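PDB 4W8V: CRISPR system Cmr subunit Cmr6 from Pyrococcus furiosus, which serves as a capping subunit of the type III-B Cmr ribonucleoprotein complex, an RNA-binding assembly of CRISPR antiviral defence. Local coordinates for residues I15-F19 with P202-A206; L67-I71 with L97-P103; E128-I132 with D211-K217; M165-Y169 with P181-Y187. All blocks are in the same frame, centred on the assembly; numbering follows the deposited sequence.

Interaction 1 (I15-F19 with P202-A206); sequences ITGKF and PFLVA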
loop_
_atom_site.group_PDB
_atom_site.type_symbol
_atom_site.label_atom_id
_atom_site.label_comp_id
_atom_site.label_asym_id
_atom_site.label_seq_id
_atom_site.Cartn_x
_atom_site.Cartn_y
_atom_site.Cartn_z
ATOM N N ILE A 15 15.055 5.483 3.729
ATOM C CA ILE A 15 14.547 5.020 5.016
ATOM C C ILE A 15 14.136 3.559 4.880
ATOM O O ILE A 15 13.313 3.220 4.033
ATOM C CB ILE A 15 13.344 5.848 5.512
ATOM C CG1 ILE A 15 13.609 7.348 5.354
ATOM C CG2 ILE A 15 13.019 5.492 6.955
ATOM C CD1 ILE A 15 14.855 7.841 6.077
ATOM N N THR A 16 14.717 2.686 5.696
ATOM C CA THR A 16 14.383 1.274 5.615
ATOM C C THR A 16 13.996 0.658 6.948
ATOM O O THR A 16 14.287 1.200 8.013
ATOM C CB THR A 16 15.546 0.458 5.043
ATOM O OG1 THR A 16 16.527 0.222 6.068
ATOM C CG2 THR A 16 16.185 1.173 3.865
ATOM N N GLY A 17 13.331 -0.489 6.861
ATOM C CA GLY A 17 13.033 -1.313 8.015
ATOM C C GLY A 17 12.895 -2.772 7.629
ATOM O O GLY A 17 12.720 -3.098 6.464
ATOM N N LYS A 18 12.984 -3.656 8.614
ATOM C CA LYS A 18 12.769 -5.077 8.390
ATOM C C LYS A 18 11.383 -5.493 8.867
ATOM O O LYS A 18 11.009 -5.217 10.000
ATOM C CB LYS A 18 13.830 -5.906 9.103
ATOM C CG LYS A 18 15.230 -5.736 8.567
ATOM C CD LYS A 18 16.155 -6.738 9.223
ATOM C CE LYS A 18 17.607 -6.501 8.866
ATOM N NZ LYS A 18 18.481 -7.309 9.758
ATOM N N PHE A 19 10.632 -6.165 8.001
ATOM C CA PHE A 19 9.247 -6.525 8.294
ATOM C C PHE A 19 9.047 -8.020 8.154
ATOM O O PHE A 19 9.632 -8.645 7.279
ATOM C CB PHE A 19 8.287 -5.771 7.366
ATOM C CG PHE A 19 8.228 -4.286 7.630
ATOM C CD1 PHE A 19 9.328 -3.471 7.372
ATOM C CD2 PHE A 19 7.069 -3.705 8.128
ATOM C CE1 PHE A 19 9.279 -2.108 7.610
ATOM C CE2 PHE A 19 7.009 -2.340 8.376
ATOM C CZ PHE A 19 8.106 -1.536 8.111
ATOM N N PRO A 202 10.808 -12.758 6.467
ATOM C CA PRO A 202 11.327 -11.392 6.560
ATOM C C PRO A 202 11.429 -10.672 5.217
ATOM O O PRO A 202 11.913 -11.256 4.246
ATOM C CB PRO A 202 12.713 -11.589 7.166
ATOM C CG PRO A 202 13.100 -12.974 6.809
ATOM C CD PRO A 202 11.853 -13.777 6.690
ATOM N N PHE A 203 10.971 -9.419 5.183
ATOM C CA PHE A 203 11.058 -8.565 4.013
ATOM C C PHE A 203 11.770 -7.272 4.374
ATOM O O PHE A 203 11.595 -6.744 5.466
ATOM C CB PHE A 203 9.655 -8.244 3.434
ATOM C CG PHE A 203 9.035 -9.384 2.691
ATOM C CD1 PHE A 203 8.492 -10.454 3.373
ATOM C CD2 PHE A 203 8.999 -9.390 1.307
ATOM C CE1 PHE A 203 7.938 -11.518 2.688
ATOM C CE2 PHE A 203 8.443 -10.445 0.610
ATOM C CZ PHE A 203 7.911 -11.506 1.294
ATOM N N LEU A 204 12.568 -6.760 3.443
ATOM C CA LEU A 204 13.073 -5.401 3.549
ATOM C C LEU A 204 12.115 -4.430 2.851
ATOM O O LEU A 204 11.715 -4.649 1.718
ATOM C CB LEU A 204 14.464 -5.299 2.939
ATOM C CG LEU A 204 15.246 -4.032 3.266
ATOM C CD1 LEU A 204 15.789 -4.115 4.683
ATOM C CD2 LEU A 204 16.366 -3.862 2.281
ATOM N N VAL A 205 11.779 -3.346 3.533
ATOM C CA VAL A 205 10.818 -2.369 3.054
ATOM C C VAL A 205 11.445 -0.986 3.103
ATOM O O VAL A 205 12.019 -0.603 4.124
ATOM C CB VAL A 205 9.540 -2.377 3.910
ATOM C CG1 VAL A 205 8.598 -1.254 3.495
ATOM C CG2 VAL A 205 8.847 -3.748 3.843
ATOM N N ALA A 206 11.348 -0.229 2.015
ATOM C CA ALA A 206 12.048 1.044 1.948
ATOM C C ALA A 206 11.394 2.068 1.041
ATOM O O ALA A 206 10.739 1.727 0.066
ATOM C CB ALA A 206 13.487 0.811 1.486
#
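Phe-19 O accepts the shortest bond here, from Phe-203 N at 2.6 Å. The two residues form a hydrogen-bonded pair of antiparallel strands, in the four-stranded sheet of this RAMP-superfamily protein. Phe-19 N returns a bond to Phe-203 O at 2.8 Å, with an N-H...O angle of 173°. Gly-17 and Val-205 make the second such pair. Gly-17 N reaches Val-205 O at 3.0 Å, and Val-205 N reaches Gly-17 O at 3.1 Å. Lys-18 with Leu-204 is the non-hydrogen-bonded pair between them; Thr-16 with Ala-206 follows beyond Gly-17.

Phe-19, Phe-203 and Val-205 share one face, though the Phe-203 ring leads away from the contact. Phe-19 CG lies beside its own backbone N (chi1 -69°), which brings the ring edge back beside Gly-17, a residue without a side chain. The Val-205 side chain crosses that of Phe-19 at about a right angle, with Val-205 CG2 3.6 Å from Phe-19 CD1. Helix 212-228 packs on the same face, Lys-223 touching Phe-19.

On the other face Lys-18 NZ forms a salt bridge with Glu-153. Thr-16 puts its methyl, not its hydroxyl, against the neighbouring strand: Thr-16 CG2 lies 3.6 Å from Ala-206 CB.

Interaction 2 (L67-I71 with L97-P103); sequences LAEFI and LSNAKVP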
loop_
_atom_site.group_PDB
_atom_site.type_symbol
_atom_site.label_atom_id
_atom_site.label_comp_id
_atom_site.label_asym_id
_atom_site.label_seq_id
_atom_site.Cartn_x
_atom_site.Cartn_y
_atom_site.Cartn_z
ATOM N N LEU A 67 -8.645 10.942 4.613
ATOM C CA LEU A 67 -9.006 12.296 4.196
ATOM C C LEU A 67 -10.484 12.433 3.848
ATOM O O LEU A 67 -11.011 13.548 3.798
ATOM C CB LEU A 67 -8.152 12.736 3.007
ATOM C CG LEU A 67 -6.779 13.294 3.406
ATOM C CD1 LEU A 67 -5.943 13.673 2.183
ATOM C CD2 LEU A 67 -6.964 14.488 4.321
ATOM N N ALA A 68 -11.143 11.305 3.600
ATOM C CA ALA A 68 -12.582 11.295 3.368
ATOM C C ALA A 68 -13.303 11.772 4.630
ATOM O O ALA A 68 -14.366 12.379 4.563
ATOM C CB ALA A 68 -13.055 9.902 2.961
ATOM N N GLU A 69 -12.706 11.502 5.786
ATOM C CA GLU A 69 -13.247 11.972 7.053
ATOM C C GLU A 69 -13.142 13.503 7.184
ATOM O O GLU A 69 -13.778 14.092 8.057
ATOM C CB GLU A 69 -12.527 11.297 8.226
ATOM C CG GLU A 69 -12.373 9.785 8.108
ATOM C CD GLU A 69 -11.649 9.155 9.304
ATOM O OE1 GLU A 69 -11.913 9.563 10.457
ATOM O OE2 GLU A 69 -10.816 8.253 9.086
ATOM N N PHE A 70 -12.348 14.135 6.314
ATOM C CA PHE A 70 -12.086 15.580 6.386
ATOM C C PHE A 70 -13.046 16.435 5.549
ATOM O O PHE A 70 -12.923 17.651 5.526
ATOM C CB PHE A 70 -10.645 15.896 5.945
ATOM C CG PHE A 70 -9.589 15.450 6.919
ATOM C CD1 PHE A 70 -9.497 14.126 7.306
ATOM C CD2 PHE A 70 -8.675 16.354 7.430
ATOM C CE1 PHE A 70 -8.528 13.709 8.197
ATOM C CE2 PHE A 70 -7.710 15.947 8.325
ATOM C CZ PHE A 70 -7.632 14.621 8.707
ATOM N N ILE A 71 -13.979 15.808 4.841
ATOM C CA ILE A 71 -14.982 16.549 4.080
ATOM C C ILE A 71 -16.371 16.015 4.426
ATOM O O ILE A 71 -16.489 14.948 5.023
ATOM C CB ILE A 71 -14.722 16.469 2.554
ATOM C CG1 ILE A 71 -14.763 15.031 2.052
ATOM C CG2 ILE A 71 -13.353 17.032 2.212
ATOM C CD1 ILE A 71 -14.222 14.866 0.644
ATOM N N LEU A 97 -10.160 19.452 -2.549
ATOM C CA LEU A 97 -10.182 19.292 -1.096
ATOM C C LEU A 97 -9.858 20.587 -0.356
ATOM O O LEU A 97 -9.375 20.559 0.779
ATOM C CB LEU A 97 -9.203 18.204 -0.667
ATOM C CG LEU A 97 -9.320 16.878 -1.408
ATOM C CD1 LEU A 97 -8.401 15.875 -0.761
ATOM C CD2 LEU A 97 -10.757 16.375 -1.415
ATOM N N SER A 98 -10.130 21.714 -1.006
ATOM C CA SER A 98 -9.824 23.028 -0.450
ATOM C C SER A 98 -10.457 23.225 0.922
ATOM O O SER A 98 -9.809 23.711 1.851
ATOM C CB SER A 98 -10.294 24.128 -1.407
ATOM O OG SER A 98 -11.672 23.983 -1.717
ATOM N N ASN A 99 -11.717 22.818 1.044
ATOM C CA ASN A 99 -12.503 23.073 2.246
ATOM C C ASN A 99 -12.433 21.937 3.266
ATOM O O ASN A 99 -13.316 21.784 4.108
ATOM C CB ASN A 99 -13.959 23.336 1.857
ATOM C CG ASN A 99 -14.083 24.310 0.700
ATOM O OD1 ASN A 99 -13.227 25.177 0.504
ATOM N ND2 ASN A 99 -15.151 24.168 -0.079
ATOM N N ALA A 100 -11.373 21.142 3.193
ATOM C CA ALA A 100 -11.200 20.047 4.131
ATOM C C ALA A 100 -10.826 20.575 5.509
ATOM O O ALA A 100 -9.947 21.426 5.644
ATOM C CB ALA A 100 -10.149 19.080 3.624
ATOM N N LYS A 101 -11.513 20.071 6.529
ATOM C CA LYS A 101 -11.238 20.449 7.907
ATOM C C LYS A 101 -11.029 19.189 8.726
ATOM O O LYS A 101 -11.628 18.156 8.438
ATOM C CB LYS A 101 -12.382 21.284 8.488
ATOM C CG LYS A 101 -12.750 22.511 7.662
ATOM C CD LYS A 101 -13.945 23.249 8.257
ATOM C CE LYS A 101 -14.331 24.454 7.409
ATOM N NZ LYS A 101 -15.406 25.271 8.037
ATOM N N VAL A 102 -10.169 19.273 9.736
ATOM C CA VAL A 102 -9.969 18.163 10.656
ATOM C C VAL A 102 -11.293 17.826 11.321
ATOM O O VAL A 102 -11.980 18.713 11.825
ATOM C CB VAL A 102 -8.898 18.484 11.728
ATOM C CG1 VAL A 102 -8.772 17.342 12.715
ATOM C CG2 VAL A 102 -7.556 18.760 11.069
ATOM N N PRO A 103 -11.670 16.540 11.298
ATOM C CA PRO A 103 -12.961 16.093 11.834
ATOM C C PRO A 103 -13.072 16.143 13.359
ATOM O O PRO A 103 -12.067 16.080 14.077
ATOM C CB PRO A 103 -13.058 14.645 11.340
ATOM C CG PRO A 103 -11.659 14.223 11.114
ATOM C CD PRO A 103 -10.950 15.445 10.624
#
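The Phe-70 ring is the apolar centre, and Pro-103 lies over one face of it. In this RAMP-superfamily protein a type I turn, Ala-68 to Ile-71, at the C-terminal end of helix 52-68 packs here on the loop between helices 93-96 and 108-116. Pro-103 CD is 3.7 Å from the Phe-70 ring centroid and only 4° off the ring normal, a well-centred CH-pi contact. Leu-67 CD2 covers the opposite face, nearer the rim. The ring is therefore clamped between a proline of the loop and a leucine three residues back in its own segment.

Val-102 runs alongside the phenylalanine and points the same way. Its CG2 lies 3.9 Å from Phe-70 CE2. Ala-100 CB meets Phe-70 CB on one side and Ile-71 CG2 on another, the latter at 4.1 Å. Further out, Ile-71 CD1 approaches Leu-97 CD2 at 4.3 Å. Beyond the two segments, Cys-110 and Leu-114 of helix 108-116 also touch Phe-70, and Val-122 of helix 122-133 touches Ala-100.

Backbone groups make the polar edge. A second type I turn, from Leu-97 to Ala-100, shapes the loop. The first turn leaves the Phe-70 carbonyl facing it. Glu-69 O rests against Pro-103 CB at 3.4 Å, while the Glu-69 carboxylate turns to Ser-107. One hydrogen bond joins the segments: Lys-101 N donates to Phe-70 O at 3.0 Å, in the carbonyl plane.

Interaction 3 (E128-I132 with D211-K217); sequences ELIRI and DRELTEK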
loop_
_atom_site.group_PDB
_atom_site.type_symbol
_atom_site.label_atom_id
_atom_site.label_comp_id
_atom_site.label_asym_id
_atom_site.label_seq_id
_atom_site.Cartn_x
_atom_site.Cartn_y
_atom_site.Cartn_z
ATOM N N GLU A 128 2.183 18.028 0.965
ATOM C CA GLU A 128 3.192 17.018 1.242
ATOM C C GLU A 128 2.801 15.698 0.593
ATOM O O GLU A 128 3.664 14.945 0.139
ATOM C CB GLU A 128 3.393 16.851 2.749
ATOM C CG GLU A 128 4.065 18.049 3.414
ATOM C CD GLU A 128 4.780 17.688 4.700
ATOM O OE1 GLU A 128 4.093 17.364 5.687
ATOM O OE2 GLU A 128 6.031 17.721 4.724
ATOM N N LEU A 129 1.496 15.436 0.535
ATOM C CA LEU A 129 0.979 14.211 -0.066
ATOM C C LEU A 129 1.040 14.294 -1.582
ATOM O O LEU A 129 1.306 13.298 -2.250
ATOM C CB LEU A 129 -0.462 13.938 0.380
ATOM C CG LEU A 129 -0.678 13.586 1.849
ATOM C CD1 LEU A 129 -2.148 13.634 2.210
ATOM C CD2 LEU A 129 -0.109 12.215 2.152
ATOM N N ILE A 130 0.778 15.484 -2.119
ATOM C CA ILE A 130 1.019 15.741 -3.528
ATOM C C ILE A 130 2.486 15.438 -3.856
ATOM O O ILE A 130 2.783 14.794 -4.854
ATOM C CB ILE A 130 0.666 17.194 -3.909
ATOM C CG1 ILE A 130 -0.857 17.372 -3.952
ATOM C CG2 ILE A 130 1.250 17.554 -5.268
ATOM C CD1 ILE A 130 -1.308 18.808 -4.144
ATOM N N ARG A 131 3.400 15.865 -2.996
ATOM C CA ARG A 131 4.815 15.623 -3.244
ATOM C C ARG A 131 5.208 14.150 -3.085
ATOM O O ARG A 131 6.025 13.642 -3.847
ATOM C CB ARG A 131 5.663 16.494 -2.319
ATOM C CG ARG A 131 5.496 17.981 -2.574
ATOM C CD ARG A 131 6.230 18.782 -1.531
ATOM N NE ARG A 131 7.595 18.296 -1.405
ATOM C CZ ARG A 131 8.303 18.336 -0.285
ATOM N NH1 ARG A 131 7.776 18.850 0.820
ATOM N NH2 ARG A 131 9.540 17.856 -0.277
ATOM N N ILE A 132 4.628 13.470 -2.101
ATOM C CA ILE A 132 4.968 12.075 -1.839
ATOM C C ILE A 132 4.565 11.157 -2.990
ATOM O O ILE A 132 5.386 10.373 -3.480
ATOM C CB ILE A 132 4.315 11.585 -0.531
ATOM C CG1 ILE A 132 5.002 12.235 0.673
ATOM C CG2 ILE A 132 4.394 10.066 -0.408
ATOM C CD1 ILE A 132 4.372 11.881 2.007
ATOM N N ASP A 211 14.205 14.949 0.054
ATOM C CA ASP A 211 13.704 15.505 1.300
ATOM C C ASP A 211 13.632 14.398 2.337
ATOM O O ASP A 211 12.785 13.510 2.250
ATOM C CB ASP A 211 12.330 16.145 1.088
ATOM C CG ASP A 211 11.936 17.082 2.215
ATOM O OD1 ASP A 211 12.430 16.903 3.353
ATOM O OD2 ASP A 211 11.127 17.999 1.958
ATOM N N ARG A 212 14.524 14.441 3.316
ATOM C CA ARG A 212 14.566 13.385 4.315
ATOM C C ARG A 212 13.312 13.334 5.191
ATOM O O ARG A 212 12.800 12.255 5.484
ATOM C CB ARG A 212 15.794 13.536 5.202
ATOM C CG ARG A 212 15.851 12.492 6.283
ATOM C CD ARG A 212 17.146 12.538 7.060
ATOM N NE ARG A 212 17.149 11.519 8.108
ATOM C CZ ARG A 212 17.579 10.272 7.939
ATOM N NH1 ARG A 212 18.060 9.884 6.763
ATOM N NH2 ARG A 212 17.536 9.415 8.951
ATOM N N GLU A 213 12.819 14.490 5.616
ATOM C CA GLU A 213 11.675 14.503 6.513
ATOM C C GLU A 213 10.395 14.110 5.775
ATOM O O GLU A 213 9.507 13.486 6.356
ATOM C CB GLU A 213 11.505 15.871 7.176
ATOM N N LEU A 214 10.302 14.473 4.498
ATOM C CA LEU A 214 9.161 14.068 3.693
ATOM C C LEU A 214 9.186 12.555 3.503
ATOM O O LEU A 214 8.164 11.885 3.640
ATOM C CB LEU A 214 9.156 14.772 2.336
ATOM C CG LEU A 214 7.908 14.446 1.511
ATOM C CD1 LEU A 214 6.730 15.288 1.992
ATOM C CD2 LEU A 214 8.138 14.604 0.011
ATOM N N THR A 215 10.364 12.024 3.197
ATOM C CA THR A 215 10.535 10.600 2.968
ATOM C C THR A 215 10.223 9.805 4.232
ATOM O O THR A 215 9.623 8.729 4.167
ATOM C CB THR A 215 11.968 10.297 2.483
ATOM O OG1 THR A 215 12.195 10.993 1.253
ATOM C CG2 THR A 215 12.178 8.811 2.260
ATOM N N GLU A 216 10.613 10.346 5.380
ATOM C CA GLU A 216 10.357 9.674 6.651
ATOM C C GLU A 216 8.868 9.543 6.931
ATOM O O GLU A 216 8.416 8.509 7.419
ATOM C CB GLU A 216 11.041 10.411 7.801
ATOM C CG GLU A 216 12.499 10.022 7.977
ATOM C CD GLU A 216 13.193 10.811 9.068
ATOM O OE1 GLU A 216 12.681 11.889 9.450
ATOM O OE2 GLU A 216 14.256 10.351 9.536
ATOM N N LYS A 217 8.120 10.601 6.629
ATOM C CA LYS A 217 6.678 10.589 6.783
ATOM C C LYS A 217 6.077 9.495 5.913
ATOM O O LYS A 217 5.209 8.741 6.357
ATOM C CB LYS A 217 6.089 11.947 6.418
ATOM C CG LYS A 217 6.540 13.066 7.326
ATOM C CD LYS A 217 5.737 14.326 7.082
ATOM C CE LYS A 217 6.281 15.492 7.903
ATOM N NZ LYS A 217 5.515 16.747 7.657
#
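Leu-214 pushes its two methyls against helix 122-133, which meets helix 212-228 nearly at right angles. The short helical segments pack at 85°, with axes 10.4 Å apart. Leu-214 CG is anti to the backbone N (chi1 -176°), which sends CD1 to Glu-128 and Ile-132 and CD2 to Arg-131. Leu-214 CD1 lies 3.6 Å from Glu-128 O. CD2 sits under one face of the Arg-131 guanidinium, toward its rim.

Arg-131 bends at chi3 (50°), which carries its guanidinium over the leucine to Asp-211. There Arg-131 NH2 donates to Asp-211 OD2 at 2.7 Å, almost straight and in the guanidinium plane. The oxygen is met on its anti side. Asp-211 is also the N-cap of helix 212-228: OD1 accepts weak bonds from Glu-213 N and Leu-214 N.

Lys-217 is extended beyond CG and crosses the Glu-128 side chain at about a right angle. Its NZ forms a salt bridge to the syn side of Glu-128 OE1, modelled doubtfully short.

Arg-131 NE also bridges to Glu-141, and Glu-128 OE2 to Lys-120. The positive charges would probably keep both carboxylates ionised, and Glu-128 probably offsets the like charges of Lys-217 and Lys-120, which lie close.

Interaction 4 (M165-Y169 with P181-Y187); sequences MNPHY and PPPGDWY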
loop_
_atom_site.group_PDB
_atom_site.type_symbol
_atom_site.label_atom_id
_atom_site.label_comp_id
_atom_site.label_asym_id
_atom_site.label_seq_id
_atom_site.Cartn_x
_atom_site.Cartn_y
_atom_site.Cartn_z
ATOM N N MET A 165 -6.373 -18.360 -8.829
ATOM C CA MET A 165 -7.510 -17.462 -8.670
ATOM C C MET A 165 -7.616 -16.562 -9.885
ATOM O O MET A 165 -6.665 -16.443 -10.671
ATOM C CB MET A 165 -7.395 -16.622 -7.399
ATOM C CG MET A 165 -7.455 -17.433 -6.095
ATOM S SD MET A 165 -7.516 -16.452 -4.590
ATOM C CE MET A 165 -5.923 -15.632 -4.611
ATOM N N ASN A 166 -8.790 -15.951 -10.038
ATOM C CA ASN A 166 -9.062 -15.004 -11.114
ATOM C C ASN A 166 -9.305 -13.603 -10.559
ATOM O O ASN A 166 -9.720 -13.454 -9.425
ATOM C CB ASN A 166 -10.268 -15.457 -11.941
ATOM C CG ASN A 166 -10.001 -16.734 -12.722
ATOM O OD1 ASN A 166 -9.468 -17.702 -12.190
ATOM N ND2 ASN A 166 -10.382 -16.739 -13.993
ATOM N N PRO A 167 -9.028 -12.569 -11.353
ATOM C CA PRO A 167 -9.270 -11.196 -10.916
ATOM C C PRO A 167 -10.698 -10.716 -11.180
ATOM O O PRO A 167 -11.266 -10.985 -12.224
ATOM C CB PRO A 167 -8.299 -10.394 -11.770
ATOM C CG PRO A 167 -8.255 -11.162 -13.043
ATOM C CD PRO A 167 -8.328 -12.610 -12.647
ATOM N N HIS A 168 -11.251 -10.002 -10.217
ATOM C CA HIS A 168 -12.433 -9.208 -10.432
ATOM C C HIS A 168 -12.147 -7.760 -10.053
ATOM O O HIS A 168 -11.675 -7.497 -8.945
ATOM C CB HIS A 168 -13.610 -9.738 -9.629
ATOM C CG HIS A 168 -14.682 -8.715 -9.447
ATOM N ND1 HIS A 168 -15.450 -8.262 -10.496
ATOM C CD2 HIS A 168 -15.045 -7.992 -8.364
ATOM C CE1 HIS A 168 -16.273 -7.327 -10.052
ATOM N NE2 HIS A 168 -16.042 -7.141 -8.766
ATOM N N TYR A 169 -12.418 -6.821 -10.962
ATOM C CA TYR A 169 -12.154 -5.416 -10.659
ATOM C C TYR A 169 -13.428 -4.626 -10.454
ATOM O O TYR A 169 -14.436 -4.822 -11.148
ATOM C CB TYR A 169 -11.298 -4.765 -11.757
ATOM C CG TYR A 169 -9.935 -5.411 -11.905
ATOM C CD1 TYR A 169 -8.876 -5.052 -11.061
ATOM C CD2 TYR A 169 -9.714 -6.401 -12.855
ATOM C CE1 TYR A 169 -7.627 -5.646 -11.184
ATOM C CE2 TYR A 169 -8.480 -7.003 -12.979
ATOM C CZ TYR A 169 -7.438 -6.625 -12.141
ATOM O OH TYR A 169 -6.200 -7.224 -12.257
ATOM N N PRO A 181 -17.913 -10.938 -6.267
ATOM C CA PRO A 181 -18.364 -9.866 -7.165
ATOM C C PRO A 181 -19.846 -9.562 -6.955
ATOM O O PRO A 181 -20.570 -10.472 -6.569
ATOM C CB PRO A 181 -18.124 -10.446 -8.564
ATOM C CG PRO A 181 -17.106 -11.522 -8.362
ATOM C CD PRO A 181 -17.401 -12.097 -7.014
ATOM N N PRO A 182 -20.269 -8.304 -7.161
ATOM C CA PRO A 182 -21.673 -7.882 -7.029
ATOM C C PRO A 182 -22.575 -8.538 -8.087
ATOM O O PRO A 182 -22.063 -8.998 -9.103
ATOM C CB PRO A 182 -21.596 -6.366 -7.221
ATOM C CG PRO A 182 -20.345 -6.143 -8.024
ATOM C CD PRO A 182 -19.391 -7.203 -7.593
ATOM N N PRO A 183 -23.903 -8.590 -7.850
ATOM C CA PRO A 183 -24.785 -9.312 -8.780
ATOM C C PRO A 183 -24.668 -8.776 -10.201
ATOM O O PRO A 183 -24.571 -7.572 -10.396
ATOM C CB PRO A 183 -26.185 -9.065 -8.207
ATOM C CG PRO A 183 -25.957 -8.716 -6.778
ATOM C CD PRO A 183 -24.668 -7.952 -6.763
ATOM N N GLY A 184 -24.647 -9.670 -11.181
ATOM C CA GLY A 184 -24.464 -9.272 -12.565
ATOM C C GLY A 184 -23.006 -9.195 -12.998
ATOM O O GLY A 184 -22.713 -9.198 -14.196
ATOM N N ASP A 185 -22.096 -9.134 -12.027
ATOM C CA ASP A 185 -20.664 -9.000 -12.295
ATOM C C ASP A 185 -19.941 -10.299 -11.906
ATOM O O ASP A 185 -20.536 -11.181 -11.289
ATOM C CB ASP A 185 -20.091 -7.795 -11.530
ATOM C CG ASP A 185 -18.825 -7.230 -12.167
ATOM O OD1 ASP A 185 -18.140 -7.957 -12.915
ATOM O OD2 ASP A 185 -18.513 -6.046 -11.919
ATOM N N TRP A 186 -18.671 -10.431 -12.275
ATOM C CA TRP A 186 -17.953 -11.662 -11.977
ATOM C C TRP A 186 -16.454 -11.514 -12.204
ATOM O O TRP A 186 -15.973 -10.450 -12.589
ATOM C CB TRP A 186 -18.503 -12.830 -12.819
ATOM C CG TRP A 186 -18.154 -14.191 -12.268
ATOM C CD1 TRP A 186 -17.433 -15.167 -12.891
ATOM C CD2 TRP A 186 -18.485 -14.707 -10.969
ATOM N NE1 TRP A 186 -17.304 -16.266 -12.070
ATOM C CE2 TRP A 186 -17.942 -16.007 -10.885
ATOM C CE3 TRP A 186 -19.193 -14.194 -9.871
ATOM C CZ2 TRP A 186 -18.083 -16.802 -9.750
ATOM C CZ3 TRP A 186 -19.339 -14.987 -8.746
ATOM C CH2 TRP A 186 -18.789 -16.281 -8.694
ATOM N N TYR A 187 -15.730 -12.598 -11.947
ATOM C CA TYR A 187 -14.320 -12.695 -12.272
ATOM C C TYR A 187 -14.120 -12.755 -13.783
ATOM O O TYR A 187 -14.969 -13.257 -14.516
ATOM C CB TYR A 187 -13.712 -13.933 -11.611
ATOM C CG TYR A 187 -13.970 -14.007 -10.133
ATOM C CD1 TYR A 187 -13.151 -13.338 -9.238
ATOM C CD2 TYR A 187 -15.029 -14.753 -9.630
ATOM C CE1 TYR A 187 -13.378 -13.394 -7.876
ATOM C CE2 TYR A 187 -15.272 -14.812 -8.260
ATOM C CZ TYR A 187 -14.430 -14.130 -7.391
ATOM O OH TYR A 187 -14.649 -14.168 -6.036
HETATM O O HOH W 1 -16.791 -4.025 -12.211
HETATM O O HOH W 2 -15.639 -7.015 -13.170
#
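His-168 meets the 181-187 segment along the whole length of its side chain. Both segments belong to the long connection between strands 161-165 and 192-197, and the contact draws its two limbs together. His-168 CB lies 3.7 Å from Tyr-187 CD1. With CG anti to the backbone N (chi1 160°), the imidazole reaches in among Pro-181, Pro-182, Asp-185 and Trp-186. CG is near Pro-181 CG. His-168 ND1 donates to Trp-186 O at 3.1 Å. That bond is bent, with an N-H...O angle of 137°, and the donor stands above the carbonyl plane instead of on a lone pair.

Pro-181, which follows a cis peptide bond, covers one ring face. Its CB stands directly over the ring centre, as a CH-pi contact. At the tip, His-168 NE2 approaches Pro-182 CD at 3.5 Å. His-168 CE1 faces Asp-185 OD2 at 3.2 Å, edge-on, with the carboxylate plane nearly perpendicular to the ring.

Asp-185 ends the type II turn that starts at Pro-182. Asp-185 OD1 accepts from Trp-186 N at 2.6 Å, which helps fix the carboxylate beside the histidine. Two waters lie within bonding distance of both that carboxylate and Tyr-169 O, though they have too few protons for every acceptor nearby. Asn-166 CB packs on Tyr-187 CB, and its amide reaches Asp-188 O.

The contact lies at the protein surface, in the connection beyond the edge strand 161-165 of the three-stranded sheet. There Met-165 ends strand 161-165 and pairs with Ile-192, and Pro-167 rests on Ile-192 of the central strand 192-197.

Interactions 1, 3 and 2 form a connected path through the protein. Strand 202-209 of interaction 1 leads directly into helix 212-228 of interaction 3. The two also touch: Ile-15 CG1 packs on Thr-215 CG2 at 3.7 Å. Helix 122-133 then passes the contact on to interaction 2, where Leu-129 CD1 meets Leu-67 CD1 at 3.8 Å. Interactions 1 and 2 do not touch, and their centres are 32 Å apart on opposite sides of the chain's centre. Interaction 4 stands apart. Its nearest atoms are about 16 Å from those of interaction 1, although its segments lie between 15-19 and 202-206 in the sequence.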